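Macrolide export ATP-binding/permease protein macB (Actinobacillus actinomycetemcomitans, PDB 3FTJ) probably exports macrolides as the ATP-driven inner-membrane component of the tripartite MacAB-TdeA efflux system, this fragment being its periplasmic region. Local coordinates at residues A[32-37]-A[203-208]; A[101-106]-A[163-168]. All coordinates share one frame; numbering follows the deposited sequence.

Contact 1. Residues A[32-37]-A[203-208]; sequences IQNLKI and KKDFFI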
loop_
_atom_site.group_PDB
_atom_site.type_symbol
_atom_site.label_atom_id
_atom_site.label_comp_id
_atom_site.label_asym_id
_atom_site.label_seq_id
_atom_site.Cartn_x
_atom_site.Cartn_y
_atom_site.Cartn_z
ATOM N N ILE A 32 11.322 -9.759 7.805
ATOM C CA ILE A 32 11.612 -8.945 8.976
ATOM C C ILE A 32 11.051 -7.542 8.806
ATOM O O ILE A 32 11.479 -6.804 7.922
ATOM C CB ILE A 32 13.123 -8.814 9.212
ATOM C CG1 ILE A 32 13.830 -10.141 8.932
ATOM C CG2 ILE A 32 13.394 -8.299 10.624
ATOM C CD1 ILE A 32 13.579 -11.183 9.983
ATOM N N GLN A 33 10.105 -7.164 9.658
ATOM C CA GLN A 33 9.478 -5.852 9.544
ATOM C C GLN A 33 10.204 -4.777 10.347
ATOM O O GLN A 33 10.098 -4.745 11.569
ATOM C CB GLN A 33 8.041 -5.913 10.043
ATOM C CG GLN A 33 7.051 -6.398 9.041
ATOM C CD GLN A 33 5.630 -6.110 9.475
ATOM O OE1 GLN A 33 5.252 -6.345 10.634
ATOM N NE2 GLN A 33 4.829 -5.605 8.545
ATOM N N ASN A 34 10.917 -3.883 9.665
ATOM C CA ASN A 34 11.586 -2.784 10.349
ATOM C C ASN A 34 11.018 -1.425 9.991
ATOM O O ASN A 34 11.226 -0.444 10.711
ATOM C CB ASN A 34 13.094 -2.839 10.123
ATOM C CG ASN A 34 13.776 -3.824 11.043
ATOM O OD1 ASN A 34 14.595 -4.636 10.613
ATOM N ND2 ASN A 34 13.438 -3.760 12.324
ATOM N N LEU A 35 10.278 -1.361 8.888
ATOM C CA LEU A 35 9.565 -0.131 8.554
ATOM C C LEU A 35 8.474 0.113 9.599
ATOM O O LEU A 35 7.750 -0.812 9.964
ATOM C CB LEU A 35 8.959 -0.225 7.150
ATOM C CG LEU A 35 9.987 -0.237 6.010
ATOM C CD1 LEU A 35 9.336 -0.535 4.668
ATOM C CD2 LEU A 35 10.736 1.100 5.964
ATOM N N LYS A 36 8.364 1.352 10.071
ATOM C CA LYS A 36 7.388 1.723 11.096
ATOM C C LYS A 36 6.572 2.920 10.668
ATOM O O LYS A 36 7.004 3.722 9.843
ATOM C CB LYS A 36 8.079 2.099 12.412
ATOM C CG LYS A 36 9.249 1.248 12.810
ATOM C CD LYS A 36 9.879 1.816 14.054
ATOM C CE LYS A 36 11.057 0.987 14.535
ATOM N NZ LYS A 36 11.502 1.404 15.925
ATOM N N ILE A 37 5.402 3.062 11.272
ATOM C CA ILE A 37 4.557 4.231 11.049
ATOM C C ILE A 37 5.298 5.531 11.375
ATOM O O ILE A 37 5.106 6.544 10.701
ATOM C CB ILE A 37 3.250 4.136 11.864
ATOM C CG1 ILE A 37 2.370 3.019 11.301
ATOM C CG2 ILE A 37 2.501 5.462 11.846
ATOM C CD1 ILE A 37 2.033 3.190 9.831
ATOM N N LYS A 203 20.818 1.379 9.882
ATOM C CA LYS A 203 21.407 0.494 8.873
ATOM C C LYS A 203 20.508 0.386 7.639
ATOM O O LYS A 203 19.307 0.661 7.701
ATOM C CB LYS A 203 21.632 -0.910 9.449
ATOM C CG LYS A 203 20.338 -1.673 9.742
ATOM C CD LYS A 203 20.627 -3.069 10.258
ATOM C CE LYS A 203 19.434 -4.005 10.064
ATOM N NZ LYS A 203 18.283 -3.722 10.982
ATOM N N LYS A 204 21.088 -0.036 6.521
ATOM C CA LYS A 204 20.322 -0.199 5.291
ATOM C C LYS A 204 19.657 -1.571 5.286
ATOM O O LYS A 204 20.240 -2.559 4.839
ATOM C CB LYS A 204 21.218 -0.020 4.057
ATOM C CG LYS A 204 20.500 -0.204 2.728
ATOM C CD LYS A 204 20.128 1.120 2.097
ATOM C CE LYS A 204 19.347 0.930 0.808
ATOM N NZ LYS A 204 19.838 -0.240 0.046
ATOM N N ASP A 205 18.435 -1.618 5.810
ATOM C CA ASP A 205 17.688 -2.854 5.913
ATOM C C ASP A 205 16.375 -2.729 5.158
ATOM O O ASP A 205 15.354 -3.283 5.564
ATOM C CB ASP A 205 17.435 -3.197 7.382
ATOM C CG ASP A 205 16.661 -2.117 8.107
ATOM O OD1 ASP A 205 16.164 -1.190 7.441
ATOM O OD2 ASP A 205 16.545 -2.198 9.346
ATOM N N PHE A 206 16.417 -1.994 4.052
ATOM C CA PHE A 206 15.238 -1.719 3.238
ATOM C C PHE A 206 15.744 -1.499 1.834
ATOM O O PHE A 206 16.943 -1.322 1.627
ATOM C CB PHE A 206 14.553 -0.436 3.718
ATOM C CG PHE A 206 15.455 0.765 3.701
ATOM C CD1 PHE A 206 15.587 1.540 2.554
ATOM C CD2 PHE A 206 16.191 1.108 4.822
ATOM C CE1 PHE A 206 16.431 2.648 2.530
ATOM C CE2 PHE A 206 17.039 2.207 4.811
ATOM C CZ PHE A 206 17.162 2.980 3.659
ATOM N N PHE A 207 14.842 -1.499 0.864
ATOM C CA PHE A 207 15.232 -1.163 -0.497
ATOM C C PHE A 207 14.122 -0.364 -1.154
ATOM O O PHE A 207 12.972 -0.408 -0.713
ATOM C CB PHE A 207 15.585 -2.412 -1.311
ATOM C CG PHE A 207 14.460 -3.403 -1.445
ATOM C CD1 PHE A 207 13.749 -3.508 -2.631
ATOM C CD2 PHE A 207 14.129 -4.248 -0.396
ATOM C CE1 PHE A 207 12.721 -4.427 -2.764
ATOM C CE2 PHE A 207 13.102 -5.177 -0.525
ATOM C CZ PHE A 207 12.399 -5.264 -1.710
ATOM N N ILE A 208 14.476 0.378 -2.196
ATOM C CA ILE A 208 13.539 1.288 -2.836
ATOM C C ILE A 208 13.248 0.844 -4.260
ATOM O O ILE A 208 14.157 0.488 -5.011
ATOM C CB ILE A 208 14.080 2.728 -2.817
ATOM C CG1 ILE A 208 14.354 3.166 -1.374
ATOM C CG2 ILE A 208 13.106 3.679 -3.499
ATOM C CD1 ILE A 208 14.612 4.652 -1.220
#
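Asp-205 OD2 takes a hydrogen bond, part of a salt bridge, from Lys-203 NZ at 2.8 Å, while Asn-34 closes in on the same oxygen from the other segment. The ammonium meets OD2 on its anti side, 17° out of the carboxylate plane. The CB of Asn-34 is directed at the aspartate and comes to 3.6 Å from Asp-205 OD2; although the two side chains run at about a right angle, amide and carboxylate planes are only 10° apart. With chi1 at 59°, the CG of Asp-205 lies between its own backbone N and carbonyl carbon, and from there OD2 meets Lys-203 while OD1 is hydrogen-bonded to His-201 ND1, so the buried group is held through both oxygens. His-201 also touches Leu-35, whose end comes nearer segment 203-208. Beyond Asp-205 the Phe-206 ring has Lys-204 CD over one face, 3.8 Å above its plane and offset toward the rim, and packs on Ile-18 and Leu-197. Around Lys-36 the loop turns into helix 37-44: Lys-36 is its N-cap, and its N-H is hydrogen-bonded to Asp-39 OD2. Two connections thus meet here, the loop between helices 27-31 and 37-44 and the link from helix 186-201 into strand 206-209, a helix-loop-strand passage to the strand that pairs antiparallel with 15-20 in the mixed sheet of this periplasmic region.

Contact 2. Residues A[101-106]-A[163-168]; sequences DQSNQV and VLNKIT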
loop_
_atom_site.group_PDB
_atom_site.type_symbol
_atom_site.label_atom_id
_atom_site.label_comp_id
_atom_site.label_asym_id
_atom_site.label_seq_id
_atom_site.Cartn_x
_atom_site.Cartn_y
_atom_site.Cartn_z
ATOM N N ASP A 101 -7.673 8.558 11.302
ATOM C CA ASP A 101 -7.544 9.090 12.658
ATOM C C ASP A 101 -8.353 8.314 13.705
ATOM O O ASP A 101 -7.906 8.141 14.841
ATOM C CB ASP A 101 -7.959 10.563 12.692
ATOM C CG ASP A 101 -6.864 11.499 12.202
ATOM O OD1 ASP A 101 -5.677 11.234 12.478
ATOM O OD2 ASP A 101 -7.195 12.506 11.544
ATOM N N GLN A 102 -9.546 7.866 13.327
ATOM C CA GLN A 102 -10.434 7.181 14.262
ATOM C C GLN A 102 -10.341 5.654 14.133
ATOM O O GLN A 102 -11.074 4.924 14.789
ATOM C CB GLN A 102 -11.884 7.636 14.056
ATOM C CG GLN A 102 -12.087 9.137 14.211
ATOM C CD GLN A 102 -11.688 9.632 15.590
ATOM O OE1 GLN A 102 -12.283 9.245 16.596
ATOM N NE2 GLN A 102 -10.675 10.492 15.644
ATOM N N SER A 103 -9.432 5.175 13.290
ATOM C CA SER A 103 -9.274 3.736 13.105
ATOM C C SER A 103 -10.633 3.076 12.863
ATOM O O SER A 103 -10.995 2.122 13.542
ATOM C CB SER A 103 -8.603 3.111 14.333
ATOM O OG SER A 103 -7.274 3.597 14.486
ATOM N N ASN A 104 -11.380 3.599 11.898
ATOM C CA ASN A 104 -12.706 3.083 11.592
ATOM C C ASN A 104 -12.618 1.741 10.883
ATOM O O ASN A 104 -11.756 1.535 10.016
ATOM C CB ASN A 104 -13.488 4.071 10.718
ATOM C CG ASN A 104 -14.067 5.236 11.510
ATOM O OD1 ASN A 104 -14.467 6.248 10.938
ATOM N ND2 ASN A 104 -14.107 5.099 12.825
ATOM N N GLN A 105 -13.515 0.829 11.247
ATOM C CA GLN A 105 -13.588 -0.471 10.590
ATOM C C GLN A 105 -14.421 -0.348 9.328
ATOM O O GLN A 105 -15.575 -0.782 9.265
ATOM C CB GLN A 105 -14.149 -1.530 11.536
ATOM C CG GLN A 105 -13.176 -1.865 12.656
ATOM C CD GLN A 105 -13.830 -2.579 13.831
ATOM O OE1 GLN A 105 -13.461 -2.355 14.976
ATOM N NE2 GLN A 105 -14.802 -3.437 13.548
ATOM N N VAL A 106 -13.833 0.300 8.333
ATOM C CA VAL A 106 -14.477 0.463 7.042
ATOM C C VAL A 106 -13.565 -0.129 5.992
ATOM O O VAL A 106 -12.347 -0.163 6.165
ATOM C CB VAL A 106 -14.746 1.955 6.706
ATOM C CG1 VAL A 106 -15.780 2.552 7.675
ATOM C CG2 VAL A 106 -13.453 2.753 6.733
ATOM N N VAL A 163 -6.080 -1.541 10.751
ATOM C CA VAL A 163 -5.501 -2.863 10.569
ATOM C C VAL A 163 -4.421 -3.145 11.614
ATOM O O VAL A 163 -4.360 -4.233 12.178
ATOM C CB VAL A 163 -4.965 -3.037 9.139
ATOM C CG1 VAL A 163 -4.191 -4.328 9.004
ATOM C CG2 VAL A 163 -6.117 -3.027 8.179
ATOM N N LEU A 164 -3.589 -2.149 11.887
ATOM C CA LEU A 164 -2.542 -2.289 12.882
ATOM C C LEU A 164 -3.161 -2.408 14.269
ATOM O O LEU A 164 -2.797 -3.278 15.042
ATOM C CB LEU A 164 -1.591 -1.084 12.839
ATOM C CG LEU A 164 -0.647 -0.981 11.637
ATOM C CD1 LEU A 164 0.022 0.378 11.601
ATOM C CD2 LEU A 164 0.398 -2.105 11.665
ATOM N N ASN A 165 -4.092 -1.515 14.585
ATOM C CA ASN A 165 -4.655 -1.457 15.930
ATOM C C ASN A 165 -5.511 -2.684 16.259
ATOM O O ASN A 165 -5.491 -3.174 17.381
ATOM C CB ASN A 165 -5.460 -0.163 16.129
ATOM C CG ASN A 165 -4.574 1.085 16.232
ATOM O OD1 ASN A 165 -3.413 1.009 16.635
ATOM N ND2 ASN A 165 -5.134 2.244 15.878
ATOM N N LYS A 166 -6.240 -3.191 15.270
ATOM C CA LYS A 166 -7.255 -4.214 15.517
ATOM C C LYS A 166 -6.935 -5.596 14.947
ATOM O O LYS A 166 -7.474 -6.600 15.413
ATOM C CB LYS A 166 -8.619 -3.737 15.000
ATOM C CG LYS A 166 -9.169 -2.518 15.750
ATOM C CD LYS A 166 -10.343 -1.889 15.008
ATOM C CE LYS A 166 -11.081 -0.862 15.870
ATOM N NZ LYS A 166 -10.386 0.454 15.909
ATOM N N ILE A 167 -6.071 -5.659 13.942
ATOM C CA ILE A 167 -5.787 -6.936 13.288
ATOM C C ILE A 167 -4.393 -7.483 13.605
ATOM O O ILE A 167 -4.256 -8.511 14.270
ATOM C CB ILE A 167 -5.920 -6.840 11.748
ATOM C CG1 ILE A 167 -7.257 -6.203 11.346
ATOM C CG2 ILE A 167 -5.781 -8.211 11.124
ATOM C CD1 ILE A 167 -8.456 -7.061 11.640
ATOM N N THR A 168 -3.359 -6.804 13.113
ATOM C CA THR A 168 -1.999 -7.323 13.210
ATOM C C THR A 168 -1.324 -6.958 14.518
ATOM O O THR A 168 -0.454 -7.688 14.992
ATOM C CB THR A 168 -1.112 -6.800 12.060
ATOM O OG1 THR A 168 -0.762 -5.433 12.312
ATOM C CG2 THR A 168 -1.845 -6.905 10.728
#
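Ser-103 receives two hydrogen bonds from helix 160-168, one on its backbone carbonyl and one on its hydroxyl. Lys-166 NZ reaches Ser-103 O at 3.0 Å, lying in the carbonyl plane with a C=O...N angle of 145°; the lysine chain runs extended and bends at its last torsion (chi4 80°), which turns the ammonium in toward the oxygen. The preceding residue, Asn-165, donates through ND2 to Ser-103 OG at 2.9 Å. That bond is bent, 136° at the hydrogen, though the hydroxyl lies close to the amide plane. Ser-103, with positive phi, follows helix 97-102 in a Schellman motif, and its CB is directed at helix 160-168. Gln-105 crosses the lysine at about a right angle, its OE1 tight against Lys-166 CE at 2.9 Å and its CG alongside CD. The glutamine amide has its polar partners elsewhere, NE2 donating to Pro-134 O and OE1 receiving a weak bond from Arg-133. Asn-104 O pairs with Thr-162 OG1 and also takes a weak bond from Val-106 N, closing the inverse gamma turn centred on Gln-105. In the helix, Val-163 O accepts from both Ile-167 N and Thr-168 N at the pi-type turn. The contact is therefore a polar surface clasp: Asn-165 and Lys-166 of the helix donate to the hydroxyl and carbonyl of Ser-103, and the lysine's charge is probably offset in part by that carbonyl's dipole, without a carboxylate from either segment.

The centres of contacts 1 and 2 lie about 22 Å apart, each about 15 Å from the centre of the chain, yet the two join directly where Ile-37 CG1 packs 3.5 Å from Leu-164 CD1. Helix 160-168 is thus the bridge: in contact 2 Asn-165 and Lys-166 hold the loop after helix 97-102, while Leu-164 meets the start of helix 37-44, where Ile-37 also touches Tyr-160. In sequence, contact 2 is nested within the loop that contact 1 closes. No ligand or catalytic site belongs to either; this periplasmic fragment lacks the nucleotide-binding and transmembrane parts of the transporter.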